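Local coordinates for predicted HD superfamily hydrolase (uncultured Thermotogales bacterium, PDB 2PQ7), which probably acts as a metal-dependent hydrolase of the HD superfamily, holding two iron(III) ions in an all-helical domain, at residues 63-68 with 86-91; 9-14 with 59-64; 125-130 with 190-195; 43-48 with 129-134. One frame throughout, in Å; residues are numbered along the deposited sequence.

Overall arrangement
All four contacts lie in one all-helical chain round an HD domain; interactions 1 to 3 each set a turn or helix lead-in against a helix, interaction 4 helix on helix. Interactions 1 and 2 use overlapping stretches round the end of helix 56-65 and are apolar across their segments. Interactions 3 and 4 share Gln-129 and Asp-130 on helix 123-133 and add hydrogen bonds: a dense set in interaction 3, a single buried one from a side-chain amide in interaction 4. Interaction 4 lies deepest, centred about 6 Å from the chain centre; interaction 3 is only partly buried. His-66, Asp-67 and Asp-132 join interactions 1 and 4 at one iron, which also holds the bridging water.

Interaction 1: residues 63-68 with 86-91; sequences ALLHDI and EYASGL. With FE (Fe (III) ion), chain C; FE (Fe (III) ion), chain B.
Ile-68 sends CG1 anti to its backbone N (chi1 -157°) and Tyr-87 does the same with its ring (chi1 179°), and these two side chains meet at about a right angle. They join the turn carrying the His-Asp pair of the HD domain, at the end of helix 56-65, to helix 80-91. CG2 of Ile-68 lies 3.8 Å from CD2 of Tyr-87, and CD1 of Ile-68 comes almost as near to CE2. Leu-65 fills the neighbouring place: its CD2 sits at the edge of the Tyr-87 ring, while its CD1 is 4.1 Å from CB of Ala-88. Leu-91, one turn along from Tyr-87, adds a looser touch, its CD2 4.4 Å from CD2 of Leu-65. Helix 99-111 packs on Leu-65 and Ala-88 as well, so the contact is buried on that flank.

On the side of the turn away from helix 80-91 are the metals. Asp-67 bridges them, OD1 binding one iron at 2.0 Å and OD2 the other at 2.1 Å, and a water links the same two ions. His-66 binds the second iron through NE2; His-37 and Asp-132 complete its protein ligands, His-80 and His-112 those of the first. The imidazole of His-66 is fixed from behind, where ND1 gives a nearly straight bond (164°) to O of Ala-63, 2.7 Å away and close to the ring plane.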
loop_
_atom_site.group_PDB
_atom_site.type_symbol
_atom_site.label_atom_id
_atom_site.label_comp_id
_atom_site.label_asym_id
_atom_site.label_seq_id
_atom_site.Cartn_x
_atom_site.Cartn_y
_atom_site.Cartn_z
ATOM N N ALA A 63 22.803 13.835 -4.327
ATOM C CA ALA A 63 21.675 12.930 -4.496
ATOM C C ALA A 63 21.433 12.553 -5.950
ATOM O O ALA A 63 21.173 11.405 -6.261
ATOM C CB ALA A 63 20.424 13.558 -3.930
ATOM N N LEU A 64 21.472 13.546 -6.835
ATOM C CA LEU A 64 21.262 13.250 -8.269
ATOM C C LEU A 64 22.313 12.306 -8.838
ATOM O O LEU A 64 22.022 11.435 -9.648
ATOM C CB LEU A 64 21.191 14.542 -9.084
ATOM C CG LEU A 64 19.819 15.154 -9.217
ATOM C CD1 LEU A 64 20.002 16.395 -10.056
ATOM C CD2 LEU A 64 18.893 14.110 -9.930
ATOM N N LEU A 65 23.561 12.504 -8.410
ATOM C CA LEU A 65 24.660 11.703 -8.936
ATOM C C LEU A 65 24.990 10.422 -8.172
ATOM O O LEU A 65 25.712 9.578 -8.697
ATOM C CB LEU A 65 25.930 12.537 -8.998
ATOM C CG LEU A 65 25.870 13.659 -10.024
ATOM C CD1 LEU A 65 27.114 14.534 -9.885
ATOM C CD2 LEU A 65 25.692 13.153 -11.420
ATOM N N HIS A 66 24.380 10.229 -7.015
ATOM C CA HIS A 66 24.924 9.174 -6.117
ATOM C C HIS A 66 24.844 7.762 -6.688
ATOM O O HIS A 66 25.726 6.982 -6.461
ATOM C CB HIS A 66 24.323 9.233 -4.723
ATOM C CG HIS A 66 23.011 8.539 -4.580
ATOM N ND1 HIS A 66 21.843 9.026 -5.106
ATOM C CD2 HIS A 66 22.688 7.388 -3.942
ATOM C CE1 HIS A 66 20.853 8.189 -4.823
ATOM N NE2 HIS A 66 21.346 7.177 -4.114
ATOM N N ASP A 67 23.791 7.461 -7.436
ATOM C CA ASP A 67 23.622 6.154 -8.058
ATOM C C ASP A 67 23.771 6.188 -9.597
ATOM O O ASP A 67 23.301 5.247 -10.266
ATOM C CB ASP A 67 22.262 5.604 -7.681
ATOM C CG ASP A 67 22.226 5.028 -6.265
ATOM O OD1 ASP A 67 23.261 4.662 -5.636
ATOM O OD2 ASP A 67 21.084 4.873 -5.740
ATOM N N ILE A 68 24.458 7.215 -10.132
ATOM C CA ILE A 68 24.554 7.349 -11.577
ATOM C C ILE A 68 25.342 6.201 -12.206
ATOM O O ILE A 68 25.100 5.854 -13.354
ATOM C CB ILE A 68 25.066 8.725 -12.005
ATOM C CG1 ILE A 68 24.614 9.030 -13.461
ATOM C CG2 ILE A 68 26.594 8.864 -11.839
ATOM C CD1 ILE A 68 25.079 10.346 -13.993
ATOM N N GLU A 86 34.214 9.031 -8.703
ATOM C CA GLU A 86 35.176 9.395 -9.734
ATOM C C GLU A 86 34.489 10.195 -10.877
ATOM O O GLU A 86 35.024 11.161 -11.377
ATOM C CB GLU A 86 35.843 8.106 -10.263
ATOM C CG GLU A 86 36.801 8.334 -11.420
ATOM C CD GLU A 86 37.412 7.037 -11.968
ATOM O OE1 GLU A 86 37.870 6.198 -11.148
ATOM O OE2 GLU A 86 37.500 6.921 -13.216
ATOM N N TYR A 87 33.304 9.757 -11.224
ATOM C CA TYR A 87 32.531 10.427 -12.270
ATOM C C TYR A 87 32.227 11.848 -11.837
ATOM O O TYR A 87 32.408 12.803 -12.622
ATOM C CB TYR A 87 31.238 9.665 -12.593
ATOM C CG TYR A 87 30.454 10.383 -13.646
ATOM C CD1 TYR A 87 30.835 10.320 -14.952
ATOM C CD2 TYR A 87 29.333 11.124 -13.322
ATOM C CE1 TYR A 87 30.143 11.025 -15.940
ATOM C CE2 TYR A 87 28.640 11.871 -14.299
ATOM C CZ TYR A 87 29.040 11.788 -15.581
ATOM O OH TYR A 87 28.333 12.524 -16.535
ATOM N N ALA A 88 31.727 12.050 -10.632
ATOM C CA ALA A 88 31.442 13.411 -10.152
ATOM C C ALA A 88 32.659 14.298 -10.160
ATOM O O ALA A 88 32.609 15.467 -10.496
ATOM C CB ALA A 88 30.822 13.331 -8.777
ATOM N N SER A 89 33.809 13.749 -9.795
ATOM C CA SER A 89 35.069 14.518 -9.835
ATOM C C SER A 89 35.513 14.936 -11.219
ATOM O O SER A 89 36.304 15.859 -11.363
ATOM C CB SER A 89 36.202 13.706 -9.199
ATOM O OG SER A 89 35.959 13.532 -7.841
ATOM N N GLY A 90 35.092 14.199 -12.225
ATOM C CA GLY A 90 35.375 14.582 -13.576
ATOM C C GLY A 90 34.363 15.547 -14.155
ATOM O O GLY A 90 34.717 16.513 -14.783
ATOM N N LEU A 91 33.090 15.291 -13.894
ATOM C CA LEU A 91 32.009 16.085 -14.488
ATOM C C LEU A 91 31.927 17.489 -13.893
ATOM O O LEU A 91 31.860 18.473 -14.612
ATOM C CB LEU A 91 30.657 15.403 -14.268
ATOM C CG LEU A 91 29.422 16.252 -14.649
ATOM C CD1 LEU A 91 29.386 16.336 -16.168
ATOM C CD2 LEU A 91 28.174 15.623 -14.138
HETATM FE FE FE C . 20.511 5.144 -3.729
HETATM FE FE FE B . 23.680 3.533 -4.036
HETATM O O HOH W 1 22.286 4.438 -2.923
#

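Interaction 2: residues 9-14 with 59-64; sequences ERIPHL and AIIAAL
CD1 of Ile-11 lies against the modelled conformer of Ile-60, 3.5 Å from its CG2, the two side chains crossing at about a right angle. The other branch of Ile-11, CG2, passes alongside Ile-61 in the opposite direction and meets its CD1 at 3.9 Å. Leu-14 adds a third point: CD1 of Leu-14 lies 3.4 Å from CD1 of Leu-64, tighter than usual carbon packing, and also lies near CG2 of Ile-60. Leu-14 reaches there because chi1 of -174° swings CG anti to the backbone N and carries CD1 to helix 56-65. With an alanine in place of Ile-11, both branches would go, and Ile-60 and Ile-61 would probably lose their shared partner, opening a gap under the turn.

Behind these side chains, a type II turn from Ile-11 to Leu-14 sets the spacing, helped by a weak bond from N of Leu-14 to O of Ile-11. His-13 occupies the N-cap position of helix 14-25. Farther out, Phe-97 touches Pro-12 and Ile-61, and Met-42 touches Ile-60. This is hydrophobic packing of an interhelical turn against a core helix, here the one leading into the metal-binding His-Asp pair of the HD domain.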
loop_
_atom_site.group_PDB
_atom_site.type_symbol
_atom_site.label_atom_id
_atom_site.label_comp_id
_atom_site.label_asym_id
_atom_site.label_seq_id
_atom_site.Cartn_x
_atom_site.Cartn_y
_atom_site.Cartn_z
ATOM N N GLU A 9 16.079 27.250 -10.394
ATOM C CA GLU A 9 16.342 28.637 -10.059
ATOM C C GLU A 9 17.476 28.792 -9.050
ATOM O O GLU A 9 18.127 29.859 -8.994
ATOM C CB GLU A 9 15.081 29.280 -9.461
ATOM C CG GLU A 9 14.002 29.551 -10.472
ATOM C CD GLU A 9 12.676 29.964 -9.816
ATOM O OE1 GLU A 9 12.543 29.891 -8.558
ATOM O OE2 GLU A 9 11.765 30.358 -10.570
ATOM N N ARG A 10 17.671 27.773 -8.201
ATOM C CA ARG A 10 18.697 27.803 -7.145
ATOM C C ARG A 10 19.967 27.057 -7.408
ATOM O O ARG A 10 20.992 27.363 -6.819
ATOM C CB ARG A 10 18.132 27.237 -5.848
ATOM C CG ARG A 10 17.212 28.187 -5.139
ATOM C CD ARG A 10 16.539 27.633 -3.927
ATOM N NE ARG A 10 17.343 27.617 -2.704
ATOM C CZ ARG A 10 16.840 27.478 -1.492
ATOM N NH1 ARG A 10 15.533 27.346 -1.309
ATOM N NH2 ARG A 10 17.662 27.437 -0.443
ATOM N N ILE A 11 19.930 26.072 -8.294
ATOM C CA ILE A 11 21.100 25.183 -8.460
ATOM C C ILE A 11 21.675 25.244 -9.849
ATOM O O ILE A 11 21.001 24.842 -10.800
ATOM C CB ILE A 11 20.674 23.747 -8.093
ATOM C CG1 ILE A 11 20.099 23.742 -6.689
ATOM C CG2 ILE A 11 21.879 22.793 -8.245
ATOM C CD1 ILE A 11 19.369 22.566 -6.371
ATOM N N PRO A 12 22.946 25.712 -9.988
ATOM C CA PRO A 12 23.535 25.764 -11.303
ATOM C C PRO A 12 23.585 24.434 -11.983
ATOM O O PRO A 12 23.862 23.411 -11.341
ATOM C CB PRO A 12 24.979 26.216 -11.044
ATOM C CG PRO A 12 24.954 26.839 -9.775
ATOM C CD PRO A 12 23.899 26.213 -8.971
ATOM N N HIS A 13 23.337 24.457 -13.270
ATOM C CA HIS A 13 23.459 23.302 -14.138
ATOM C C HIS A 13 22.553 22.165 -13.812
ATOM O O HIS A 13 22.748 21.073 -14.334
ATOM C CB HIS A 13 24.909 22.814 -14.183
ATOM C CG HIS A 13 25.856 23.851 -14.658
ATOM N ND1 HIS A 13 25.991 24.161 -15.990
ATOM C CD2 HIS A 13 26.641 24.717 -13.978
ATOM C CE1 HIS A 13 26.871 25.140 -16.110
ATOM N NE2 HIS A 13 27.287 25.486 -14.906
ATOM N N LEU A 14 21.500 22.424 -13.055
ATOM C CA LEU A 14 20.640 21.346 -12.648
ATOM C C LEU A 14 19.985 20.614 -13.805
ATOM O O LEU A 14 19.871 19.408 -13.800
ATOM C CB LEU A 14 19.598 21.822 -11.640
ATOM C CG LEU A 14 18.731 20.709 -11.047
ATOM C CD1 LEU A 14 19.584 19.726 -10.333
ATOM C CD2 LEU A 14 17.700 21.263 -10.085
ATOM N N ALA A 59 23.909 18.978 -1.513
ATOM C CA ALA A 59 22.996 17.898 -1.189
ATOM C C ALA A 59 22.225 17.385 -2.391
ATOM O O ALA A 59 22.157 16.202 -2.646
ATOM C CB ALA A 59 22.099 18.343 -0.076
ATOM N N ILE A 60 21.678 18.322 -3.175
ATOM C CA ILE A 60 20.929 17.982 -4.359
ATOM C C ILE A 60 21.764 17.290 -5.422
ATOM O O ILE A 60 21.344 16.279 -5.984
ATOM C CB ILE A 60 20.324 19.266 -4.988
ATOM C CG1 ILE A 60 19.214 19.777 -4.084
ATOM C CG2 ILE A 60 19.813 19.046 -6.397
ATOM C CD1 ILE A 60 18.021 18.792 -3.898
ATOM N N ILE A 61 22.921 17.888 -5.704
ATOM C CA ILE A 61 23.822 17.352 -6.718
ATOM C C ILE A 61 24.340 15.972 -6.291
ATOM O O ILE A 61 24.346 15.050 -7.105
ATOM C CB ILE A 61 24.905 18.357 -7.116
ATOM C CG1 ILE A 61 24.214 19.546 -7.867
ATOM C CG2 ILE A 61 25.954 17.728 -7.986
ATOM C CD1 ILE A 61 25.143 20.664 -8.167
ATOM N N ALA A 62 24.681 15.852 -5.016
ATOM C CA ALA A 62 25.141 14.554 -4.579
ATOM C C ALA A 62 24.028 13.488 -4.710
ATOM O O ALA A 62 24.258 12.375 -5.144
ATOM C CB ALA A 62 25.531 14.680 -3.196
ATOM N N ALA A 63 22.803 13.835 -4.327
ATOM C CA ALA A 63 21.675 12.930 -4.496
ATOM C C ALA A 63 21.433 12.553 -5.950
ATOM O O ALA A 63 21.173 11.405 -6.261
ATOM C CB ALA A 63 20.424 13.558 -3.930
ATOM N N LEU A 64 21.472 13.546 -6.835
ATOM C CA LEU A 64 21.262 13.250 -8.269
ATOM C C LEU A 64 22.313 12.306 -8.838
ATOM O O LEU A 64 22.022 11.435 -9.648
ATOM C CB LEU A 64 21.191 14.542 -9.084
ATOM C CG LEU A 64 19.819 15.154 -9.217
ATOM C CD1 LEU A 64 20.002 16.395 -10.056
ATOM C CD2 LEU A 64 18.893 14.110 -9.930
#

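Interaction 3: residues 125-130 with 190-195; sequences GKILQD and FWTETA
OD2 of Asp-130 is gripped by two donors from Thr-192: the backbone N, 2.8 Å from OD2 on its syn lone pair, and OG1, which approaches nearly along the C-O axis. The other carboxylate oxygen, OD1, accepts from the backbone N of Trp-191 at 2.8 Å, also on its syn side and nearly straight (168°). Asp-130 of helix 123-133 thus takes three hydrogen bonds from the lead-in of helix 193-217, helping to hold it against the helices of the HD domain. Thr-192 is that helix's N-cap, its OG1 also accepting from N of Ala-195 at 3.1 Å. The helix start would probably favour a charged carboxylate here.

Trp-191 lies across Lys-126 at about a right angle. CG of Lys-126 makes a CH-pi contact over the indole, 3.7 Å from the centroid of the Trp-191 five-membered ring, and the extended chain carries CD and CE on over the six-membered ring. Phe-190 turns its ring edge to O of Asp-130, and Arg-133 makes a cation-pi contact with the same ring. Gln-129 also bonds through NE2 to O of His-112, while its amide lies within 10° of the indole plane and its OE1 receives NE1 of Trp-191 at 2.9 Å.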
loop_
_atom_site.group_PDB
_atom_site.type_symbol
_atom_site.label_atom_id
_atom_site.label_comp_id
_atom_site.label_asym_id
_atom_site.label_seq_id
_atom_site.Cartn_x
_atom_site.Cartn_y
_atom_site.Cartn_z
ATOM N N GLY A 125 27.620 14.164 3.037
ATOM C CA GLY A 125 27.554 12.722 3.037
ATOM C C GLY A 125 26.528 12.143 4.003
ATOM O O GLY A 125 25.874 11.178 3.682
ATOM N N LYS A 126 26.366 12.779 5.147
ATOM C CA LYS A 126 25.398 12.383 6.130
ATOM C C LYS A 126 23.985 12.601 5.605
ATOM O O LYS A 126 23.114 11.736 5.731
ATOM C CB LYS A 126 25.673 13.105 7.440
ATOM C CG LYS A 126 26.947 12.508 8.123
ATOM C CD LYS A 126 27.285 13.255 9.413
ATOM C CE LYS A 126 28.682 12.885 9.946
ATOM N NZ LYS A 126 29.186 13.883 10.972
ATOM N N ILE A 127 23.730 13.771 5.031
ATOM C CA ILE A 127 22.436 14.083 4.440
ATOM C C ILE A 127 22.128 13.118 3.313
ATOM O O ILE A 127 21.004 12.581 3.238
ATOM C CB ILE A 127 22.394 15.523 3.928
ATOM C CG1 ILE A 127 22.438 16.470 5.137
ATOM C CG2 ILE A 127 21.165 15.765 3.053
ATOM C CD1 ILE A 127 22.584 17.900 4.785
ATOM N N LEU A 128 23.110 12.817 2.480
ATOM C CA LEU A 128 22.913 11.918 1.346
ATOM C C LEU A 128 22.525 10.548 1.828
ATOM O O LEU A 128 21.588 9.950 1.313
ATOM C CB LEU A 128 24.171 11.818 0.475
ATOM C CG LEU A 128 24.087 10.792 -0.654
ATOM C CD1 LEU A 128 22.912 11.090 -1.619
ATOM C CD2 LEU A 128 25.387 10.732 -1.405
ATOM N N GLN A 129 23.289 10.020 2.795
ATOM C CA GLN A 129 22.979 8.715 3.325
ATOM C C GLN A 129 21.602 8.670 3.954
ATOM O O GLN A 129 20.840 7.736 3.678
ATOM C CB GLN A 129 24.052 8.250 4.281
ATOM C CG GLN A 129 23.873 6.831 4.639
ATOM C CD GLN A 129 25.128 6.256 5.296
ATOM O OE1 GLN A 129 25.451 6.568 6.437
ATOM N NE2 GLN A 129 25.837 5.405 4.574
ATOM N N ASP A 130 21.206 9.696 4.701
ATOM C CA ASP A 130 19.889 9.734 5.245
ATOM C C ASP A 130 18.830 9.726 4.148
ATOM O O ASP A 130 17.824 9.010 4.244
ATOM C CB ASP A 130 19.663 10.992 6.087
ATOM C CG ASP A 130 20.322 10.951 7.452
ATOM O OD1 ASP A 130 20.889 9.885 7.870
ATOM O OD2 ASP A 130 20.226 12.003 8.145
ATOM N N PHE A 190 19.426 7.333 11.761
ATOM C CA PHE A 190 19.681 8.445 10.849
ATOM C C PHE A 190 20.577 9.518 11.466
ATOM O O PHE A 190 20.564 9.744 12.668
ATOM C CB PHE A 190 18.365 9.005 10.367
ATOM C CG PHE A 190 17.634 8.067 9.466
ATOM C CD1 PHE A 190 16.914 6.970 9.985
ATOM C CD2 PHE A 190 17.700 8.227 8.095
ATOM C CE1 PHE A 190 16.291 6.096 9.125
ATOM C CE2 PHE A 190 17.068 7.356 7.234
ATOM C CZ PHE A 190 16.359 6.292 7.744
ATOM N N TRP A 191 21.365 10.180 10.619
ATOM C CA TRP A 191 22.315 11.176 11.064
ATOM C C TRP A 191 21.685 12.464 11.508
ATOM O O TRP A 191 22.119 13.076 12.505
ATOM C CB TRP A 191 23.297 11.539 9.938
ATOM C CG TRP A 191 24.165 10.457 9.513
ATOM C CD1 TRP A 191 24.055 9.691 8.384
ATOM C CD2 TRP A 191 25.303 9.998 10.206
ATOM N NE1 TRP A 191 25.069 8.765 8.343
ATOM C CE2 TRP A 191 25.849 8.937 9.460
ATOM C CE3 TRP A 191 25.926 10.382 11.393
ATOM C CZ2 TRP A 191 26.997 8.268 9.857
ATOM C CZ3 TRP A 191 27.056 9.712 11.792
ATOM C CH2 TRP A 191 27.589 8.671 11.022
ATOM N N THR A 192 20.754 12.969 10.707
ATOM C CA THR A 192 20.158 14.253 10.961
ATOM C C THR A 192 18.843 14.178 11.722
ATOM O O THR A 192 18.074 13.240 11.578
ATOM C CB THR A 192 19.902 15.052 9.668
ATOM O OG1 THR A 192 18.939 14.380 8.842
ATOM C CG2 THR A 192 21.168 15.235 8.883
ATOM N N GLU A 193 18.541 15.186 12.524
ATOM C CA GLU A 193 17.271 15.214 13.217
ATOM C C GLU A 193 16.083 15.261 12.256
ATOM O O GLU A 193 15.043 14.651 12.509
ATOM C CB GLU A 193 17.250 16.428 14.174
ATOM C CG GLU A 193 15.959 16.565 14.965
ATOM C CD GLU A 193 15.700 15.373 15.895
ATOM O OE1 GLU A 193 16.618 14.555 16.192
ATOM O OE2 GLU A 193 14.534 15.257 16.340
ATOM N N THR A 194 16.202 16.001 11.177
ATOM C CA THR A 194 15.138 16.071 10.203
ATOM C C THR A 194 14.882 14.681 9.605
ATOM O O THR A 194 13.705 14.275 9.503
ATOM C CB THR A 194 15.443 17.089 9.091
ATOM O OG1 THR A 194 15.685 18.380 9.674
ATOM C CG2 THR A 194 14.365 17.154 8.032
ATOM N N ALA A 195 15.925 13.937 9.229
ATOM C CA ALA A 195 15.708 12.608 8.695
ATOM C C ALA A 195 15.114 11.704 9.752
ATOM O O ALA A 195 14.266 10.884 9.420
ATOM C CB ALA A 195 16.993 11.995 8.142
#

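Interaction 4: residues 43-48 with 129-134; sequences ENASEI and QDADRL. With FE (Fe (III) ion), chain C.
Ala-131 is the small bump at the centre of this crossing: its CB sits 3.6 Å from N of Ala-45, in the shallow hollow that Asn-44, Ala-45 and Ile-48 form on helix 35-52. Flanking it are CB of Asn-44 and, 3.9 Å from CB of Ala-131, CB of Ala-45. With Ala-45 and Ala-131 both small, the CA atoms of Asn-44 and Ala-131 stand 5.0 Å apart, and the two helix segments run at 134° to each other. Ile-48 fills the next gap. Its CG1 stands anti to the carbonyl carbon (chi1 -66°), and its CD1 ends between CB of Asp-130, the Ala-131 backbone and CD1 of Leu-134, which it meets tip to tip at 4.0 Å. Ala-195 and Thr-192 also touch Ile-48 from outside this pair.

The polar link comes from Asn-44, whose ND2 gives a bond of 2.9 Å to O of Ala-131, in the carbonyl plane on a lone pair and nearly straight (168°). CB of Leu-134 packs beside that ND2. A leucine in place of Asn-44 would probably leave this buried carbonyl without its side-chain donor.

Asp-132 points its CB away from residues 43-48; its OD1 binds iron at 2.1 Å, alongside His-37 of helix 35-52, and its OD2 accepts from the bridging water. The apolar seam and the one directed hydrogen bond probably help to set the position of the helical turn that presents Asp-132 to the iron.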
loop_
_atom_site.group_PDB
_atom_site.type_symbol
_atom_site.label_atom_id
_atom_site.label_comp_id
_atom_site.label_asym_id
_atom_site.label_seq_id
_atom_site.Cartn_x
_atom_site.Cartn_y
_atom_site.Cartn_z
ATOM N N GLU A 43 14.525 14.475 -3.604
ATOM C CA GLU A 43 13.437 15.153 -2.875
ATOM C C GLU A 43 13.699 15.095 -1.378
ATOM O O GLU A 43 13.550 16.115 -0.682
ATOM C CB GLU A 43 12.074 14.526 -3.203
ATOM C CG GLU A 43 11.658 14.753 -4.643
ATOM C CD GLU A 43 11.438 16.222 -4.985
ATOM O OE1 GLU A 43 11.170 17.020 -4.055
ATOM O OE2 GLU A 43 11.517 16.567 -6.190
ATOM N N ASN A 44 14.108 13.938 -0.862
ATOM C CA ASN A 44 14.430 13.790 0.558
ATOM C C ASN A 44 15.604 14.686 0.941
ATOM O O ASN A 44 15.593 15.354 1.975
ATOM C CB ASN A 44 14.809 12.373 0.870
ATOM C CG ASN A 44 13.700 11.383 0.656
ATOM O OD1 ASN A 44 12.520 11.745 0.611
ATOM N ND2 ASN A 44 14.068 10.127 0.547
ATOM N N ALA A 45 16.631 14.726 0.095
ATOM C CA ALA A 45 17.801 15.570 0.376
ATOM C C ALA A 45 17.452 17.047 0.398
ATOM O O ALA A 45 18.018 17.802 1.205
ATOM C CB ALA A 45 18.901 15.325 -0.653
ATOM N N SER A 46 16.519 17.444 -0.470
ATOM C CA SER A 46 16.069 18.831 -0.554
ATOM C C SER A 46 15.394 19.243 0.770
ATOM O O SER A 46 15.680 20.309 1.338
ATOM C CB SER A 46 15.071 18.974 -1.692
ATOM O OG SER A 46 14.621 20.293 -1.777
ATOM N N GLU A 47 14.523 18.380 1.261
ATOM C CA GLU A 47 13.828 18.622 2.538
ATOM C C GLU A 47 14.837 18.721 3.693
ATOM O O GLU A 47 14.877 19.703 4.490
ATOM C CB GLU A 47 12.863 17.469 2.830
ATOM C CG GLU A 47 11.869 17.097 1.726
ATOM N N ILE A 48 15.723 17.734 3.746
ATOM C CA ILE A 48 16.655 17.642 4.845
ATOM C C ILE A 48 17.597 18.872 4.863
ATOM O O ILE A 48 17.748 19.552 5.900
ATOM C CB ILE A 48 17.453 16.347 4.777
ATOM C CG1 ILE A 48 16.523 15.146 4.998
ATOM C CG2 ILE A 48 18.581 16.360 5.798
ATOM C CD1 ILE A 48 17.160 13.837 4.572
ATOM N N GLN A 129 23.289 10.020 2.795
ATOM C CA GLN A 129 22.979 8.715 3.325
ATOM C C GLN A 129 21.602 8.670 3.954
ATOM O O GLN A 129 20.840 7.736 3.678
ATOM C CB GLN A 129 24.052 8.250 4.281
ATOM C CG GLN A 129 23.873 6.831 4.639
ATOM C CD GLN A 129 25.128 6.256 5.296
ATOM O OE1 GLN A 129 25.451 6.568 6.437
ATOM N NE2 GLN A 129 25.837 5.405 4.574
ATOM N N ASP A 130 21.206 9.696 4.701
ATOM C CA ASP A 130 19.889 9.734 5.245
ATOM C C ASP A 130 18.830 9.726 4.148
ATOM O O ASP A 130 17.824 9.010 4.244
ATOM C CB ASP A 130 19.663 10.992 6.087
ATOM C CG ASP A 130 20.322 10.951 7.452
ATOM O OD1 ASP A 130 20.889 9.885 7.870
ATOM O OD2 ASP A 130 20.226 12.003 8.145
ATOM N N ALA A 131 19.005 10.580 3.165
ATOM C CA ALA A 131 18.071 10.739 2.057
ATOM C C ALA A 131 17.876 9.429 1.276
ATOM O O ALA A 131 16.746 9.078 0.847
ATOM C CB ALA A 131 18.570 11.827 1.137
ATOM N N ASP A 132 18.975 8.712 1.099
ATOM C CA ASP A 132 18.991 7.431 0.382
ATOM C C ASP A 132 18.233 6.405 1.213
ATOM O O ASP A 132 17.294 5.740 0.717
ATOM C CB ASP A 132 20.434 6.998 0.190
ATOM C CG ASP A 132 20.599 5.794 -0.731
ATOM O OD1 ASP A 132 19.899 5.741 -1.780
ATOM O OD2 ASP A 132 21.452 4.940 -0.405
ATOM N N ARG A 133 18.584 6.313 2.497
ATOM C CA ARG A 133 17.991 5.261 3.327
ATOM C C ARG A 133 16.537 5.513 3.626
ATOM O O ARG A 133 15.764 4.546 3.778
ATOM C CB ARG A 133 18.792 5.030 4.607
ATOM C CG ARG A 133 20.196 4.568 4.349
ATOM C CD ARG A 133 21.083 4.516 5.557
ATOM N NE ARG A 133 20.532 3.569 6.531
ATOM C CZ ARG A 133 19.865 3.876 7.650
ATOM N NH1 ARG A 133 19.692 5.128 8.080
ATOM N NH2 ARG A 133 19.405 2.879 8.393
ATOM N N LEU A 134 16.092 6.776 3.618
ATOM C CA LEU A 134 14.676 7.060 3.867
ATOM C C LEU A 134 13.795 6.420 2.779
ATOM O O LEU A 134 12.611 6.196 3.005
ATOM C CB LEU A 134 14.383 8.564 3.836
ATOM C CG LEU A 134 14.598 9.356 5.117
ATOM C CD1 LEU A 134 14.498 10.883 4.855
ATOM C CD2 LEU A 134 13.524 8.893 6.175
HETATM FE FE FE C . 20.511 5.144 -3.729
HETATM O O HOH W 1 22.286 4.438 -2.923
#